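Local coordinates for protein phenol hydroxylase component phO (Pseudomonas stutzeri, PDB 3U52) that is a component of the multicomponent phenol hydroxylase, which probably hydroxylates phenol to catechol, and probably serves as a small subunit of its oxygenase, at residues V28-L42 with I57-A69. Sequence-based numbering, arbitrary orientation.
Sequences VYWPDHLLFCAPFAL and ILKPATAAHPDSA
His-33 drives one carbon of its ring into the face of His-65: CD2 stands 3.4 Å above that ring, over its centre, and the two planes, 65° apart, make an edge-to-face pair. The neighbouring NE2 donates to Asp-67 OD2 at 2.7 Å, on the anti side of the carboxylate, with a bent N-H...O angle of 149°; Gly-113 N also bonds OD2. ND1 is spent on Pro-31 O, almost in the ring plane, so both nitrogens fix the ring's rotation; a leucine here would probably leave Asp-67 without this donor and the face of His-65 without its edge. Trp-30, a face of whose ring lies against a face of His-33, has CG anti to its backbone N (chi1 -172°), which sends the six-membered ring between Thr-62 and Asp-67; the edge of that ring points at the face of His-65, a second edge-to-face contact. Branched Thr-62 suits the hollow between two aromatics: CB touches Trp-30 CZ3 at 3.8 Å, while CG2 meets the edge of Phe-40 at CE2. Ala-61, small enough to let Phe-40 come close, lays CB over that ring's face, a CH-pi contact 4.3 Å from the centroid. Phe-36 packs CZ on Thr-62 CA at 3.7 Å, and Leu-35 CD2 nestles against CA and the ring of His-65. Farther along, the packing becomes purely aliphatic: Val-28 CG1 meets Leu-58 CD1 at 3.6 Å, and Leu-42 meets Ile-57 CG2. The contact thus lays the end of helix 50-62 and its following turns on antiparallel strands 24-29 and 40-44 and their connecting loop; Thr-108 OG1, hydrogen-bonded to Trp-30 NE1, Phe-73, edge-to-face with Trp-30, and Tyr-119, whose backbone O is hydrogen-bonded to His-65 NE2, surround it.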
ATOM      1  N   VAL E  28       3.122  52.607  18.076  1.00 20.18           N
ATOM      2  CA  VAL E  28       3.262  53.748  17.207  1.00 21.01           C
ATOM      3  C   VAL E  28       2.934  53.378  15.764  1.00 21.42           C
ATOM      4  O   VAL E  28       3.518  52.436  15.208  1.00 22.63           O
ATOM      5  CB  VAL E  28       4.696  54.352  17.279  1.00 20.60           C
ATOM      6  CG1 VAL E  28       4.809  55.600  16.310  1.00 20.44           C
ATOM      7  CG2 VAL E  28       5.112  54.712  18.775  1.00 22.95           C
ATOM      8  N   TYR E  29       2.008  54.132  15.159  1.00 20.78           N
ATOM      9  CA  TYR E  29       1.651  53.977  13.738  1.00 20.56           C
ATOM     10  C   TYR E  29       2.120  55.161  12.867  1.00 19.94           C
ATOM     11  O   TYR E  29       1.755  56.308  13.123  1.00 18.01           O
ATOM     12  CB  TYR E  29       0.156  53.771  13.643  1.00 20.86           C
ATOM     13  CG  TYR E  29      -0.473  53.647  12.271  1.00 22.03           C
ATOM     14  CD1 TYR E  29      -1.769  54.132  12.053  1.00 21.97           C
ATOM     15  CD2 TYR E  29       0.187  53.035  11.204  1.00 20.00           C
ATOM     16  CE1 TYR E  29      -2.387  54.017  10.794  1.00 22.10           C
ATOM     17  CE2 TYR E  29      -0.417  52.932   9.934  1.00 22.47           C
ATOM     18  CZ  TYR E  29      -1.689  53.416   9.735  1.00 21.88           C
ATOM     19  OH  TYR E  29      -2.292  53.311   8.494  1.00 21.19           O
ATOM     20  N   TRP E  30       2.901  54.839  11.819  1.00 20.11           N
ATOM     21  CA  TRP E  30       3.414  55.797  10.835  1.00 21.00           C
ATOM     22  C   TRP E  30       2.672  55.551   9.504  1.00 20.63           C
ATOM     23  O   TRP E  30       3.056  54.687   8.742  1.00 21.23           O
ATOM     24  CB  TRP E  30       4.917  55.589  10.641  1.00 20.42           C
ATOM     25  CG  TRP E  30       5.599  56.635   9.780  1.00 20.00           C
ATOM     26  CD1 TRP E  30       5.144  57.887   9.496  1.00 20.02           C
ATOM     27  CD2 TRP E  30       6.883  56.533   9.171  1.00 19.87           C
ATOM     28  NE1 TRP E  30       6.059  58.563   8.729  1.00 20.51           N
ATOM     29  CE2 TRP E  30       7.153  57.772   8.545  1.00 19.99           C
ATOM     30  CE3 TRP E  30       7.860  55.524   9.123  1.00 20.04           C
ATOM     31  CZ2 TRP E  30       8.360  58.032   7.858  1.00 21.25           C
ATOM     32  CZ3 TRP E  30       9.042  55.770   8.418  1.00 21.24           C
ATOM     33  CH2 TRP E  30       9.283  57.004   7.784  1.00 20.09           C
ATOM     34  N   PRO E  31       1.542  56.252   9.257  1.00 21.87           N
ATOM     35  CA  PRO E  31       0.831  55.916   8.007  1.00 21.58           C
ATOM     36  C   PRO E  31       1.641  56.116   6.741  1.00 22.73           C
ATOM     37  O   PRO E  31       2.522  56.963   6.707  1.00 23.20           O
ATOM     38  CB  PRO E  31      -0.382  56.861   8.031  1.00 22.60           C
ATOM     39  CG  PRO E  31      -0.577  57.191   9.474  1.00 20.88           C
ATOM     40  CD  PRO E  31       0.792  57.231  10.068  1.00 21.09           C
ATOM     41  N   ASP E  32       1.303  55.341   5.704  1.00 23.40           N
ATOM     42  CA  ASP E  32       1.943  55.354   4.371  1.00 23.99           C
ATOM     43  C   ASP E  32       3.350  54.809   4.363  1.00 22.39           C
ATOM     44  O   ASP E  32       4.134  55.160   3.476  1.00 22.17           O
ATOM     45  CB  ASP E  32       1.890  56.763   3.757  1.00 25.74           C
ATOM     46  CG  ASP E  32       0.471  57.202   3.489  1.00 30.42           C
ATOM     47  OD1 ASP E  32      -0.310  56.399   2.904  1.00 34.99           O
ATOM     48  OD2 ASP E  32       0.135  58.336   3.896  1.00 36.35           O
ATOM     49  N   HIS E  33       3.656  53.943   5.331  1.00 19.50           N
ATOM     50  CA  HIS E  33       4.981  53.337   5.449  1.00 20.85           C
ATOM     51  C   HIS E  33       4.881  51.832   5.715  1.00 20.63           C
ATOM     52  O   HIS E  33       5.424  51.308   6.706  1.00 20.01           O
ATOM     53  CB  HIS E  33       5.842  54.099   6.465  1.00 20.92           C
ATOM     54  CG  HIS E  33       6.163  55.484   5.989  1.00 24.11           C
ATOM     55  ND1 HIS E  33       5.234  56.508   6.032  1.00 23.11           N
ATOM     56  CD2 HIS E  33       7.226  55.969   5.301  1.00 24.60           C
ATOM     57  CE1 HIS E  33       5.740  57.585   5.443  1.00 24.40           C
ATOM     58  NE2 HIS E  33       6.951  57.286   5.004  1.00 23.69           N
ATOM     59  N   LEU E  34       4.168  51.155   4.810  1.00 20.04           N
ATOM     60  CA  LEU E  34       3.735  49.759   5.037  1.00 19.36           C
ATOM     61  C   LEU E  34       4.892  48.806   4.851  1.00 19.92           C
ATOM     62  O   LEU E  34       4.737  47.592   5.018  1.00 19.86           O
ATOM     63  CB  LEU E  34       2.529  49.378   4.150  1.00 19.44           C
ATOM     64  CG  LEU E  34       1.245  50.127   4.559  1.00 16.79           C
ATOM     65  CD1 LEU E  34       0.225  50.026   3.465  1.00 18.49           C
ATOM     66  CD2 LEU E  34       0.782  49.575   5.876  1.00 20.11           C
ATOM     67  N   LEU E  35       6.079  49.347   4.541  1.00 19.87           N
ATOM     68  CA  LEU E  35       7.298  48.560   4.679  1.00 19.72           C
ATOM     69  C   LEU E  35       7.327  47.815   6.032  1.00 20.84           C
ATOM     70  O   LEU E  35       7.777  46.639   6.103  1.00 20.14           O
ATOM     71  CB  LEU E  35       8.572  49.421   4.463  1.00 19.24           C
ATOM     72  CG  LEU E  35       9.973  48.795   4.711  1.00 20.02           C
ATOM     73  CD1 LEU E  35      10.406  47.668   3.762  1.00 18.69           C
ATOM     74  CD2 LEU E  35      11.095  49.852   4.763  1.00 23.81           C
ATOM     75  N   PHE E  36       6.880  48.499   7.090  1.00 19.43           N
ATOM     76  CA  PHE E  36       6.713  47.889   8.403  1.00 20.78           C
ATOM     77  C   PHE E  36       5.250  47.483   8.355  1.00 21.10           C
ATOM     78  O   PHE E  36       4.355  48.341   8.281  1.00 20.95           O
ATOM     79  CB  PHE E  36       6.949  48.936   9.501  1.00 19.67           C
ATOM     80  CG  PHE E  36       8.240  49.613   9.360  1.00 23.46           C
ATOM     81  CD1 PHE E  36       8.296  50.944   8.950  1.00 19.59           C
ATOM     82  CD2 PHE E  36       9.438  48.902   9.582  1.00 20.66           C
ATOM     83  CE1 PHE E  36       9.526  51.569   8.765  1.00 22.38           C
ATOM     84  CE2 PHE E  36      10.672  49.526   9.385  1.00 24.86           C
ATOM     85  CZ  PHE E  36      10.707  50.873   8.983  1.00 24.23           C
ATOM     86  N   CYS E  37       4.988  46.191   8.360  1.00 20.78           N
ATOM     87  CA  CYS E  37       3.637  45.706   8.123  1.00 20.92           C
ATOM     88  C   CYS E  37       2.587  46.157   9.128  1.00 21.46           C
ATOM     89  O   CYS E  37       1.421  46.290   8.756  1.00 21.67           O
ATOM     90  CB  CYS E  37       3.650  44.190   8.079  1.00 21.68           C
ATOM     91  SG  CYS E  37       4.087  43.449   9.685  1.00 25.90           S
ATOM     92  N   ALA E  38       2.991  46.400  10.398  1.00 21.97           N
ATOM     93  CA  ALA E  38       2.057  46.725  11.480  1.00 20.77           C
ATOM     94  C   ALA E  38       2.629  47.858  12.360  1.00 20.64           C
ATOM     95  O   ALA E  38       3.848  48.129  12.327  1.00 19.62           O
ATOM     96  CB  ALA E  38       1.819  45.455  12.342  1.00 19.66           C
ATOM     97  N   PRO E  39       1.768  48.506  13.164  1.00 19.99           N
ATOM     98  CA  PRO E  39       2.259  49.415  14.164  1.00 20.84           C
ATOM     99  C   PRO E  39       3.272  48.741  15.064  1.00 20.92           C
ATOM    100  O   PRO E  39       3.144  47.553  15.365  1.00 21.98           O
ATOM    101  CB  PRO E  39       0.991  49.777  14.960  1.00 20.39           C
ATOM    102  CG  PRO E  39      -0.121  49.641  13.969  1.00 20.64           C
ATOM    103  CD  PRO E  39       0.298  48.427  13.183  1.00 20.39           C
ATOM    104  N   PHE E  40       4.282  49.495  15.468  1.00 22.57           N
ATOM    105  CA  PHE E  40       5.296  49.000  16.399  1.00 22.76           C
ATOM    106  C   PHE E  40       4.707  48.844  17.766  1.00 22.67           C
ATOM    107  O   PHE E  40       3.927  49.686  18.194  1.00 23.79           O
ATOM    108  CB  PHE E  40       6.434  49.983  16.484  1.00 22.83           C
ATOM    109  CG  PHE E  40       7.151  50.218  15.184  1.00 24.53           C
ATOM    110  CD1 PHE E  40       7.706  49.162  14.459  1.00 25.34           C
ATOM    111  CD2 PHE E  40       7.329  51.513  14.721  1.00 25.74           C
ATOM    112  CE1 PHE E  40       8.408  49.391  13.283  1.00 23.27           C
ATOM    113  CE2 PHE E  40       8.038  51.757  13.528  1.00 26.21           C
ATOM    114  CZ  PHE E  40       8.564  50.685  12.815  1.00 27.36           C
ATOM    115  N   ALA E  41       5.091  47.788  18.463  1.00 23.63           N
ATOM    116  CA  ALA E  41       4.750  47.611  19.880  1.00 23.91           C
ATOM    117  C   ALA E  41       6.024  47.823  20.658  1.00 24.77           C
ATOM    118  O   ALA E  41       7.002  47.080  20.496  1.00 25.31           O
ATOM    119  CB  ALA E  41       4.193  46.228  20.155  1.00 24.95           C
ATOM    120  N   LEU E  42       6.034  48.868  21.473  1.00 24.43           N
ATOM    121  CA  LEU E  42       7.232  49.238  22.222  1.00 24.66           C
ATOM    122  C   LEU E  42       7.024  49.107  23.759  1.00 24.90           C
ATOM    123  O   LEU E  42       5.886  49.236  24.259  1.00 24.44           O
ATOM    124  CB  LEU E  42       7.622  50.673  21.851  1.00 25.48           C
ATOM    125  CG  LEU E  42       7.598  50.993  20.349  1.00 23.82           C
ATOM    126  CD1 LEU E  42       7.490  52.515  20.185  1.00 25.55           C
ATOM    127  CD2 LEU E  42       8.854  50.482  19.675  1.00 22.98           C
ATOM    128  N   ILE E  57      14.239  55.650  20.300  1.00 34.29           N
ATOM    129  CA  ILE E  57      13.406  54.501  19.920  1.00 33.01           C
ATOM    130  C   ILE E  57      12.786  54.614  18.543  1.00 33.07           C
ATOM    131  O   ILE E  57      13.016  53.737  17.700  1.00 33.34           O
ATOM    132  CB  ILE E  57      12.335  54.173  20.970  1.00 33.54           C
ATOM    133  CG1 ILE E  57      12.989  53.994  22.342  1.00 32.74           C
ATOM    134  CG2 ILE E  57      11.600  52.876  20.604  1.00 30.46           C
ATOM    135  CD1 ILE E  57      12.039  53.948  23.452  1.00 33.76           C
ATOM    136  N   LEU E  58      12.039  55.682  18.285  1.00 31.53           N
ATOM    137  CA  LEU E  58      11.329  55.802  17.005  1.00 32.04           C
ATOM    138  C   LEU E  58      12.249  55.924  15.770  1.00 31.30           C
ATOM    139  O   LEU E  58      12.074  55.242  14.759  1.00 30.53           O
ATOM    140  CB  LEU E  58      10.299  56.928  17.087  1.00 31.41           C
ATOM    141  CG  LEU E  58       9.183  56.912  16.052  1.00 35.62           C
ATOM    142  CD1 LEU E  58       8.422  55.547  16.124  1.00 36.66           C
ATOM    143  CD2 LEU E  58       8.226  58.115  16.249  1.00 35.95           C
ATOM    144  N   LYS E  59      13.258  56.766  15.854  1.00 32.00           N
ATOM    145  CA  LYS E  59      14.232  56.908  14.769  1.00 33.37           C
ATOM    146  C   LYS E  59      14.989  55.587  14.390  1.00 33.09           C
ATOM    147  O   LYS E  59      15.044  55.223  13.224  1.00 32.08           O
ATOM    148  CB  LYS E  59      15.206  58.039  15.136  1.00 34.70           C
ATOM    149  CG  LYS E  59      15.435  59.045  14.043  1.00 39.62           C
ATOM    150  CD  LYS E  59      14.168  59.827  13.711  1.00 44.42           C
ATOM    151  CE  LYS E  59      14.104  60.195  12.210  1.00 48.17           C
ATOM    152  NZ  LYS E  59      15.388  60.584  11.521  1.00 50.10           N
ATOM    153  N   PRO E  60      15.612  54.892  15.369  1.00 32.85           N
ATOM    154  CA  PRO E  60      16.155  53.539  15.108  1.00 32.80           C
ATOM    155  C   PRO E  60      15.173  52.509  14.546  1.00 30.79           C
ATOM    156  O   PRO E  60      15.522  51.791  13.639  1.00 31.40           O
ATOM    157  CB  PRO E  60      16.617  53.093  16.492  1.00 32.28           C
ATOM    158  CG  PRO E  60      17.029  54.366  17.130  1.00 34.50           C
ATOM    159  CD  PRO E  60      15.932  55.321  16.734  1.00 32.96           C
ATOM    160  N   ALA E  61      13.965  52.445  15.098  1.00 30.42           N
ATOM    161  CA  ALA E  61      12.914  51.514  14.631  1.00 28.85           C
ATOM    162  C   ALA E  61      12.568  51.725  13.136  1.00 29.01           C
ATOM    163  O   ALA E  61      12.242  50.761  12.403  1.00 28.10           O
ATOM    164  CB  ALA E  61      11.650  51.673  15.516  1.00 28.52           C
ATOM    165  N   THR E  62      12.663  52.966  12.658  1.00 26.97           N
ATOM    166  CA  THR E  62      12.191  53.271  11.304  1.00 26.52           C
ATOM    167  C   THR E  62      13.316  53.390  10.285  1.00 26.66           C
ATOM    168  O   THR E  62      13.062  53.670   9.114  1.00 27.55           O
ATOM    169  CB  THR E  62      11.334  54.573  11.239  1.00 26.84           C
ATOM    170  OG1 THR E  62      12.135  55.691  11.625  1.00 27.28           O
ATOM    171  CG2 THR E  62      10.114  54.513  12.136  1.00 24.28           C
ATOM    172  N   ALA E  63      14.556  53.151  10.726  1.00 26.70           N
ATOM    173  CA  ALA E  63      15.737  53.453   9.930  1.00 26.33           C
ATOM    174  C   ALA E  63      15.795  52.746   8.585  1.00 26.14           C
ATOM    175  O   ALA E  63      16.400  53.257   7.665  1.00 25.57           O
ATOM    176  CB  ALA E  63      17.047  53.219  10.751  1.00 26.07           C
ATOM    177  N   ALA E  64      15.129  51.594   8.455  1.00 25.27           N
ATOM    178  CA  ALA E  64      15.177  50.804   7.211  1.00 25.50           C
ATOM    179  C   ALA E  64      14.436  51.452   6.049  1.00 25.43           C
ATOM    180  O   ALA E  64      14.667  51.094   4.898  1.00 25.53           O
ATOM    181  CB  ALA E  64      14.634  49.388   7.439  1.00 24.97           C
ATOM    182  N   HIS E  65      13.500  52.345   6.355  1.00 24.85           N
ATOM    183  CA  HIS E  65      12.748  53.025   5.303  1.00 25.59           C
ATOM    184  C   HIS E  65      13.533  54.217   4.806  1.00 26.61           C
ATOM    185  O   HIS E  65      14.004  54.997   5.622  1.00 27.07           O
ATOM    186  CB  HIS E  65      11.369  53.508   5.810  1.00 24.91           C
ATOM    187  CG  HIS E  65      10.428  53.836   4.700  1.00 26.06           C
ATOM    188  ND1 HIS E  65      10.559  54.968   3.936  1.00 23.95           N
ATOM    189  CD2 HIS E  65       9.398  53.137   4.164  1.00 25.63           C
ATOM    190  CE1 HIS E  65       9.620  54.983   3.004  1.00 23.32           C
ATOM    191  NE2 HIS E  65       8.927  53.866   3.096  1.00 26.79           N
ATOM    192  N   PRO E  66      13.620  54.400   3.483  1.00 27.98           N
ATOM    193  CA  PRO E  66      14.211  55.596   2.856  1.00 29.30           C
ATOM    194  C   PRO E  66      13.728  56.950   3.380  1.00 30.44           C
ATOM    195  O   PRO E  66      14.537  57.857   3.489  1.00 31.65           O
ATOM    196  CB  PRO E  66      13.792  55.452   1.397  1.00 29.13           C
ATOM    197  CG  PRO E  66      13.806  54.022   1.194  1.00 28.30           C
ATOM    198  CD  PRO E  66      13.174  53.453   2.440  1.00 28.19           C
ATOM    199  N   ASP E  67      12.446  57.094   3.710  1.00 30.65           N
ATOM    200  CA  ASP E  67      11.939  58.344   4.308  1.00 31.45           C
ATOM    201  C   ASP E  67      12.448  58.687   5.739  1.00 32.14           C
ATOM    202  O   ASP E  67      12.296  59.841   6.184  1.00 30.96           O
ATOM    203  CB  ASP E  67      10.413  58.334   4.387  1.00 31.10           C
ATOM    204  CG  ASP E  67       9.741  58.453   3.054  1.00 32.03           C
ATOM    205  OD1 ASP E  67      10.436  58.626   2.031  1.00 33.62           O
ATOM    206  OD2 ASP E  67       8.492  58.371   3.045  1.00 30.80           O
ATOM    207  N   SER E  68      12.985  57.702   6.464  1.00 32.20           N
ATOM    208  CA  SER E  68      13.327  57.881   7.881  1.00 33.41           C
ATOM    209  C   SER E  68      14.317  59.039   8.094  1.00 34.00           C
ATOM    210  O   SER E  68      14.129  59.882   8.983  1.00 33.20           O
ATOM    211  CB  SER E  68      13.958  56.610   8.439  1.00 33.33           C
ATOM    212  OG  SER E  68      14.073  56.676   9.853  1.00 36.18           O
ATOM    213  N   ALA E  69      15.370  59.062   7.278  1.00 35.47           N
ATOM    214  CA  ALA E  69      16.432  60.065   7.410  1.00 37.02           C
ATOM    215  C   ALA E  69      15.911  61.496   7.155  1.00 37.87           C
ATOM    216  O   ALA E  69      16.456  62.459   7.698  1.00 38.68           O
ATOM    217  CB  ALA E  69      17.596  59.720   6.481  1.00 37.24           C
TER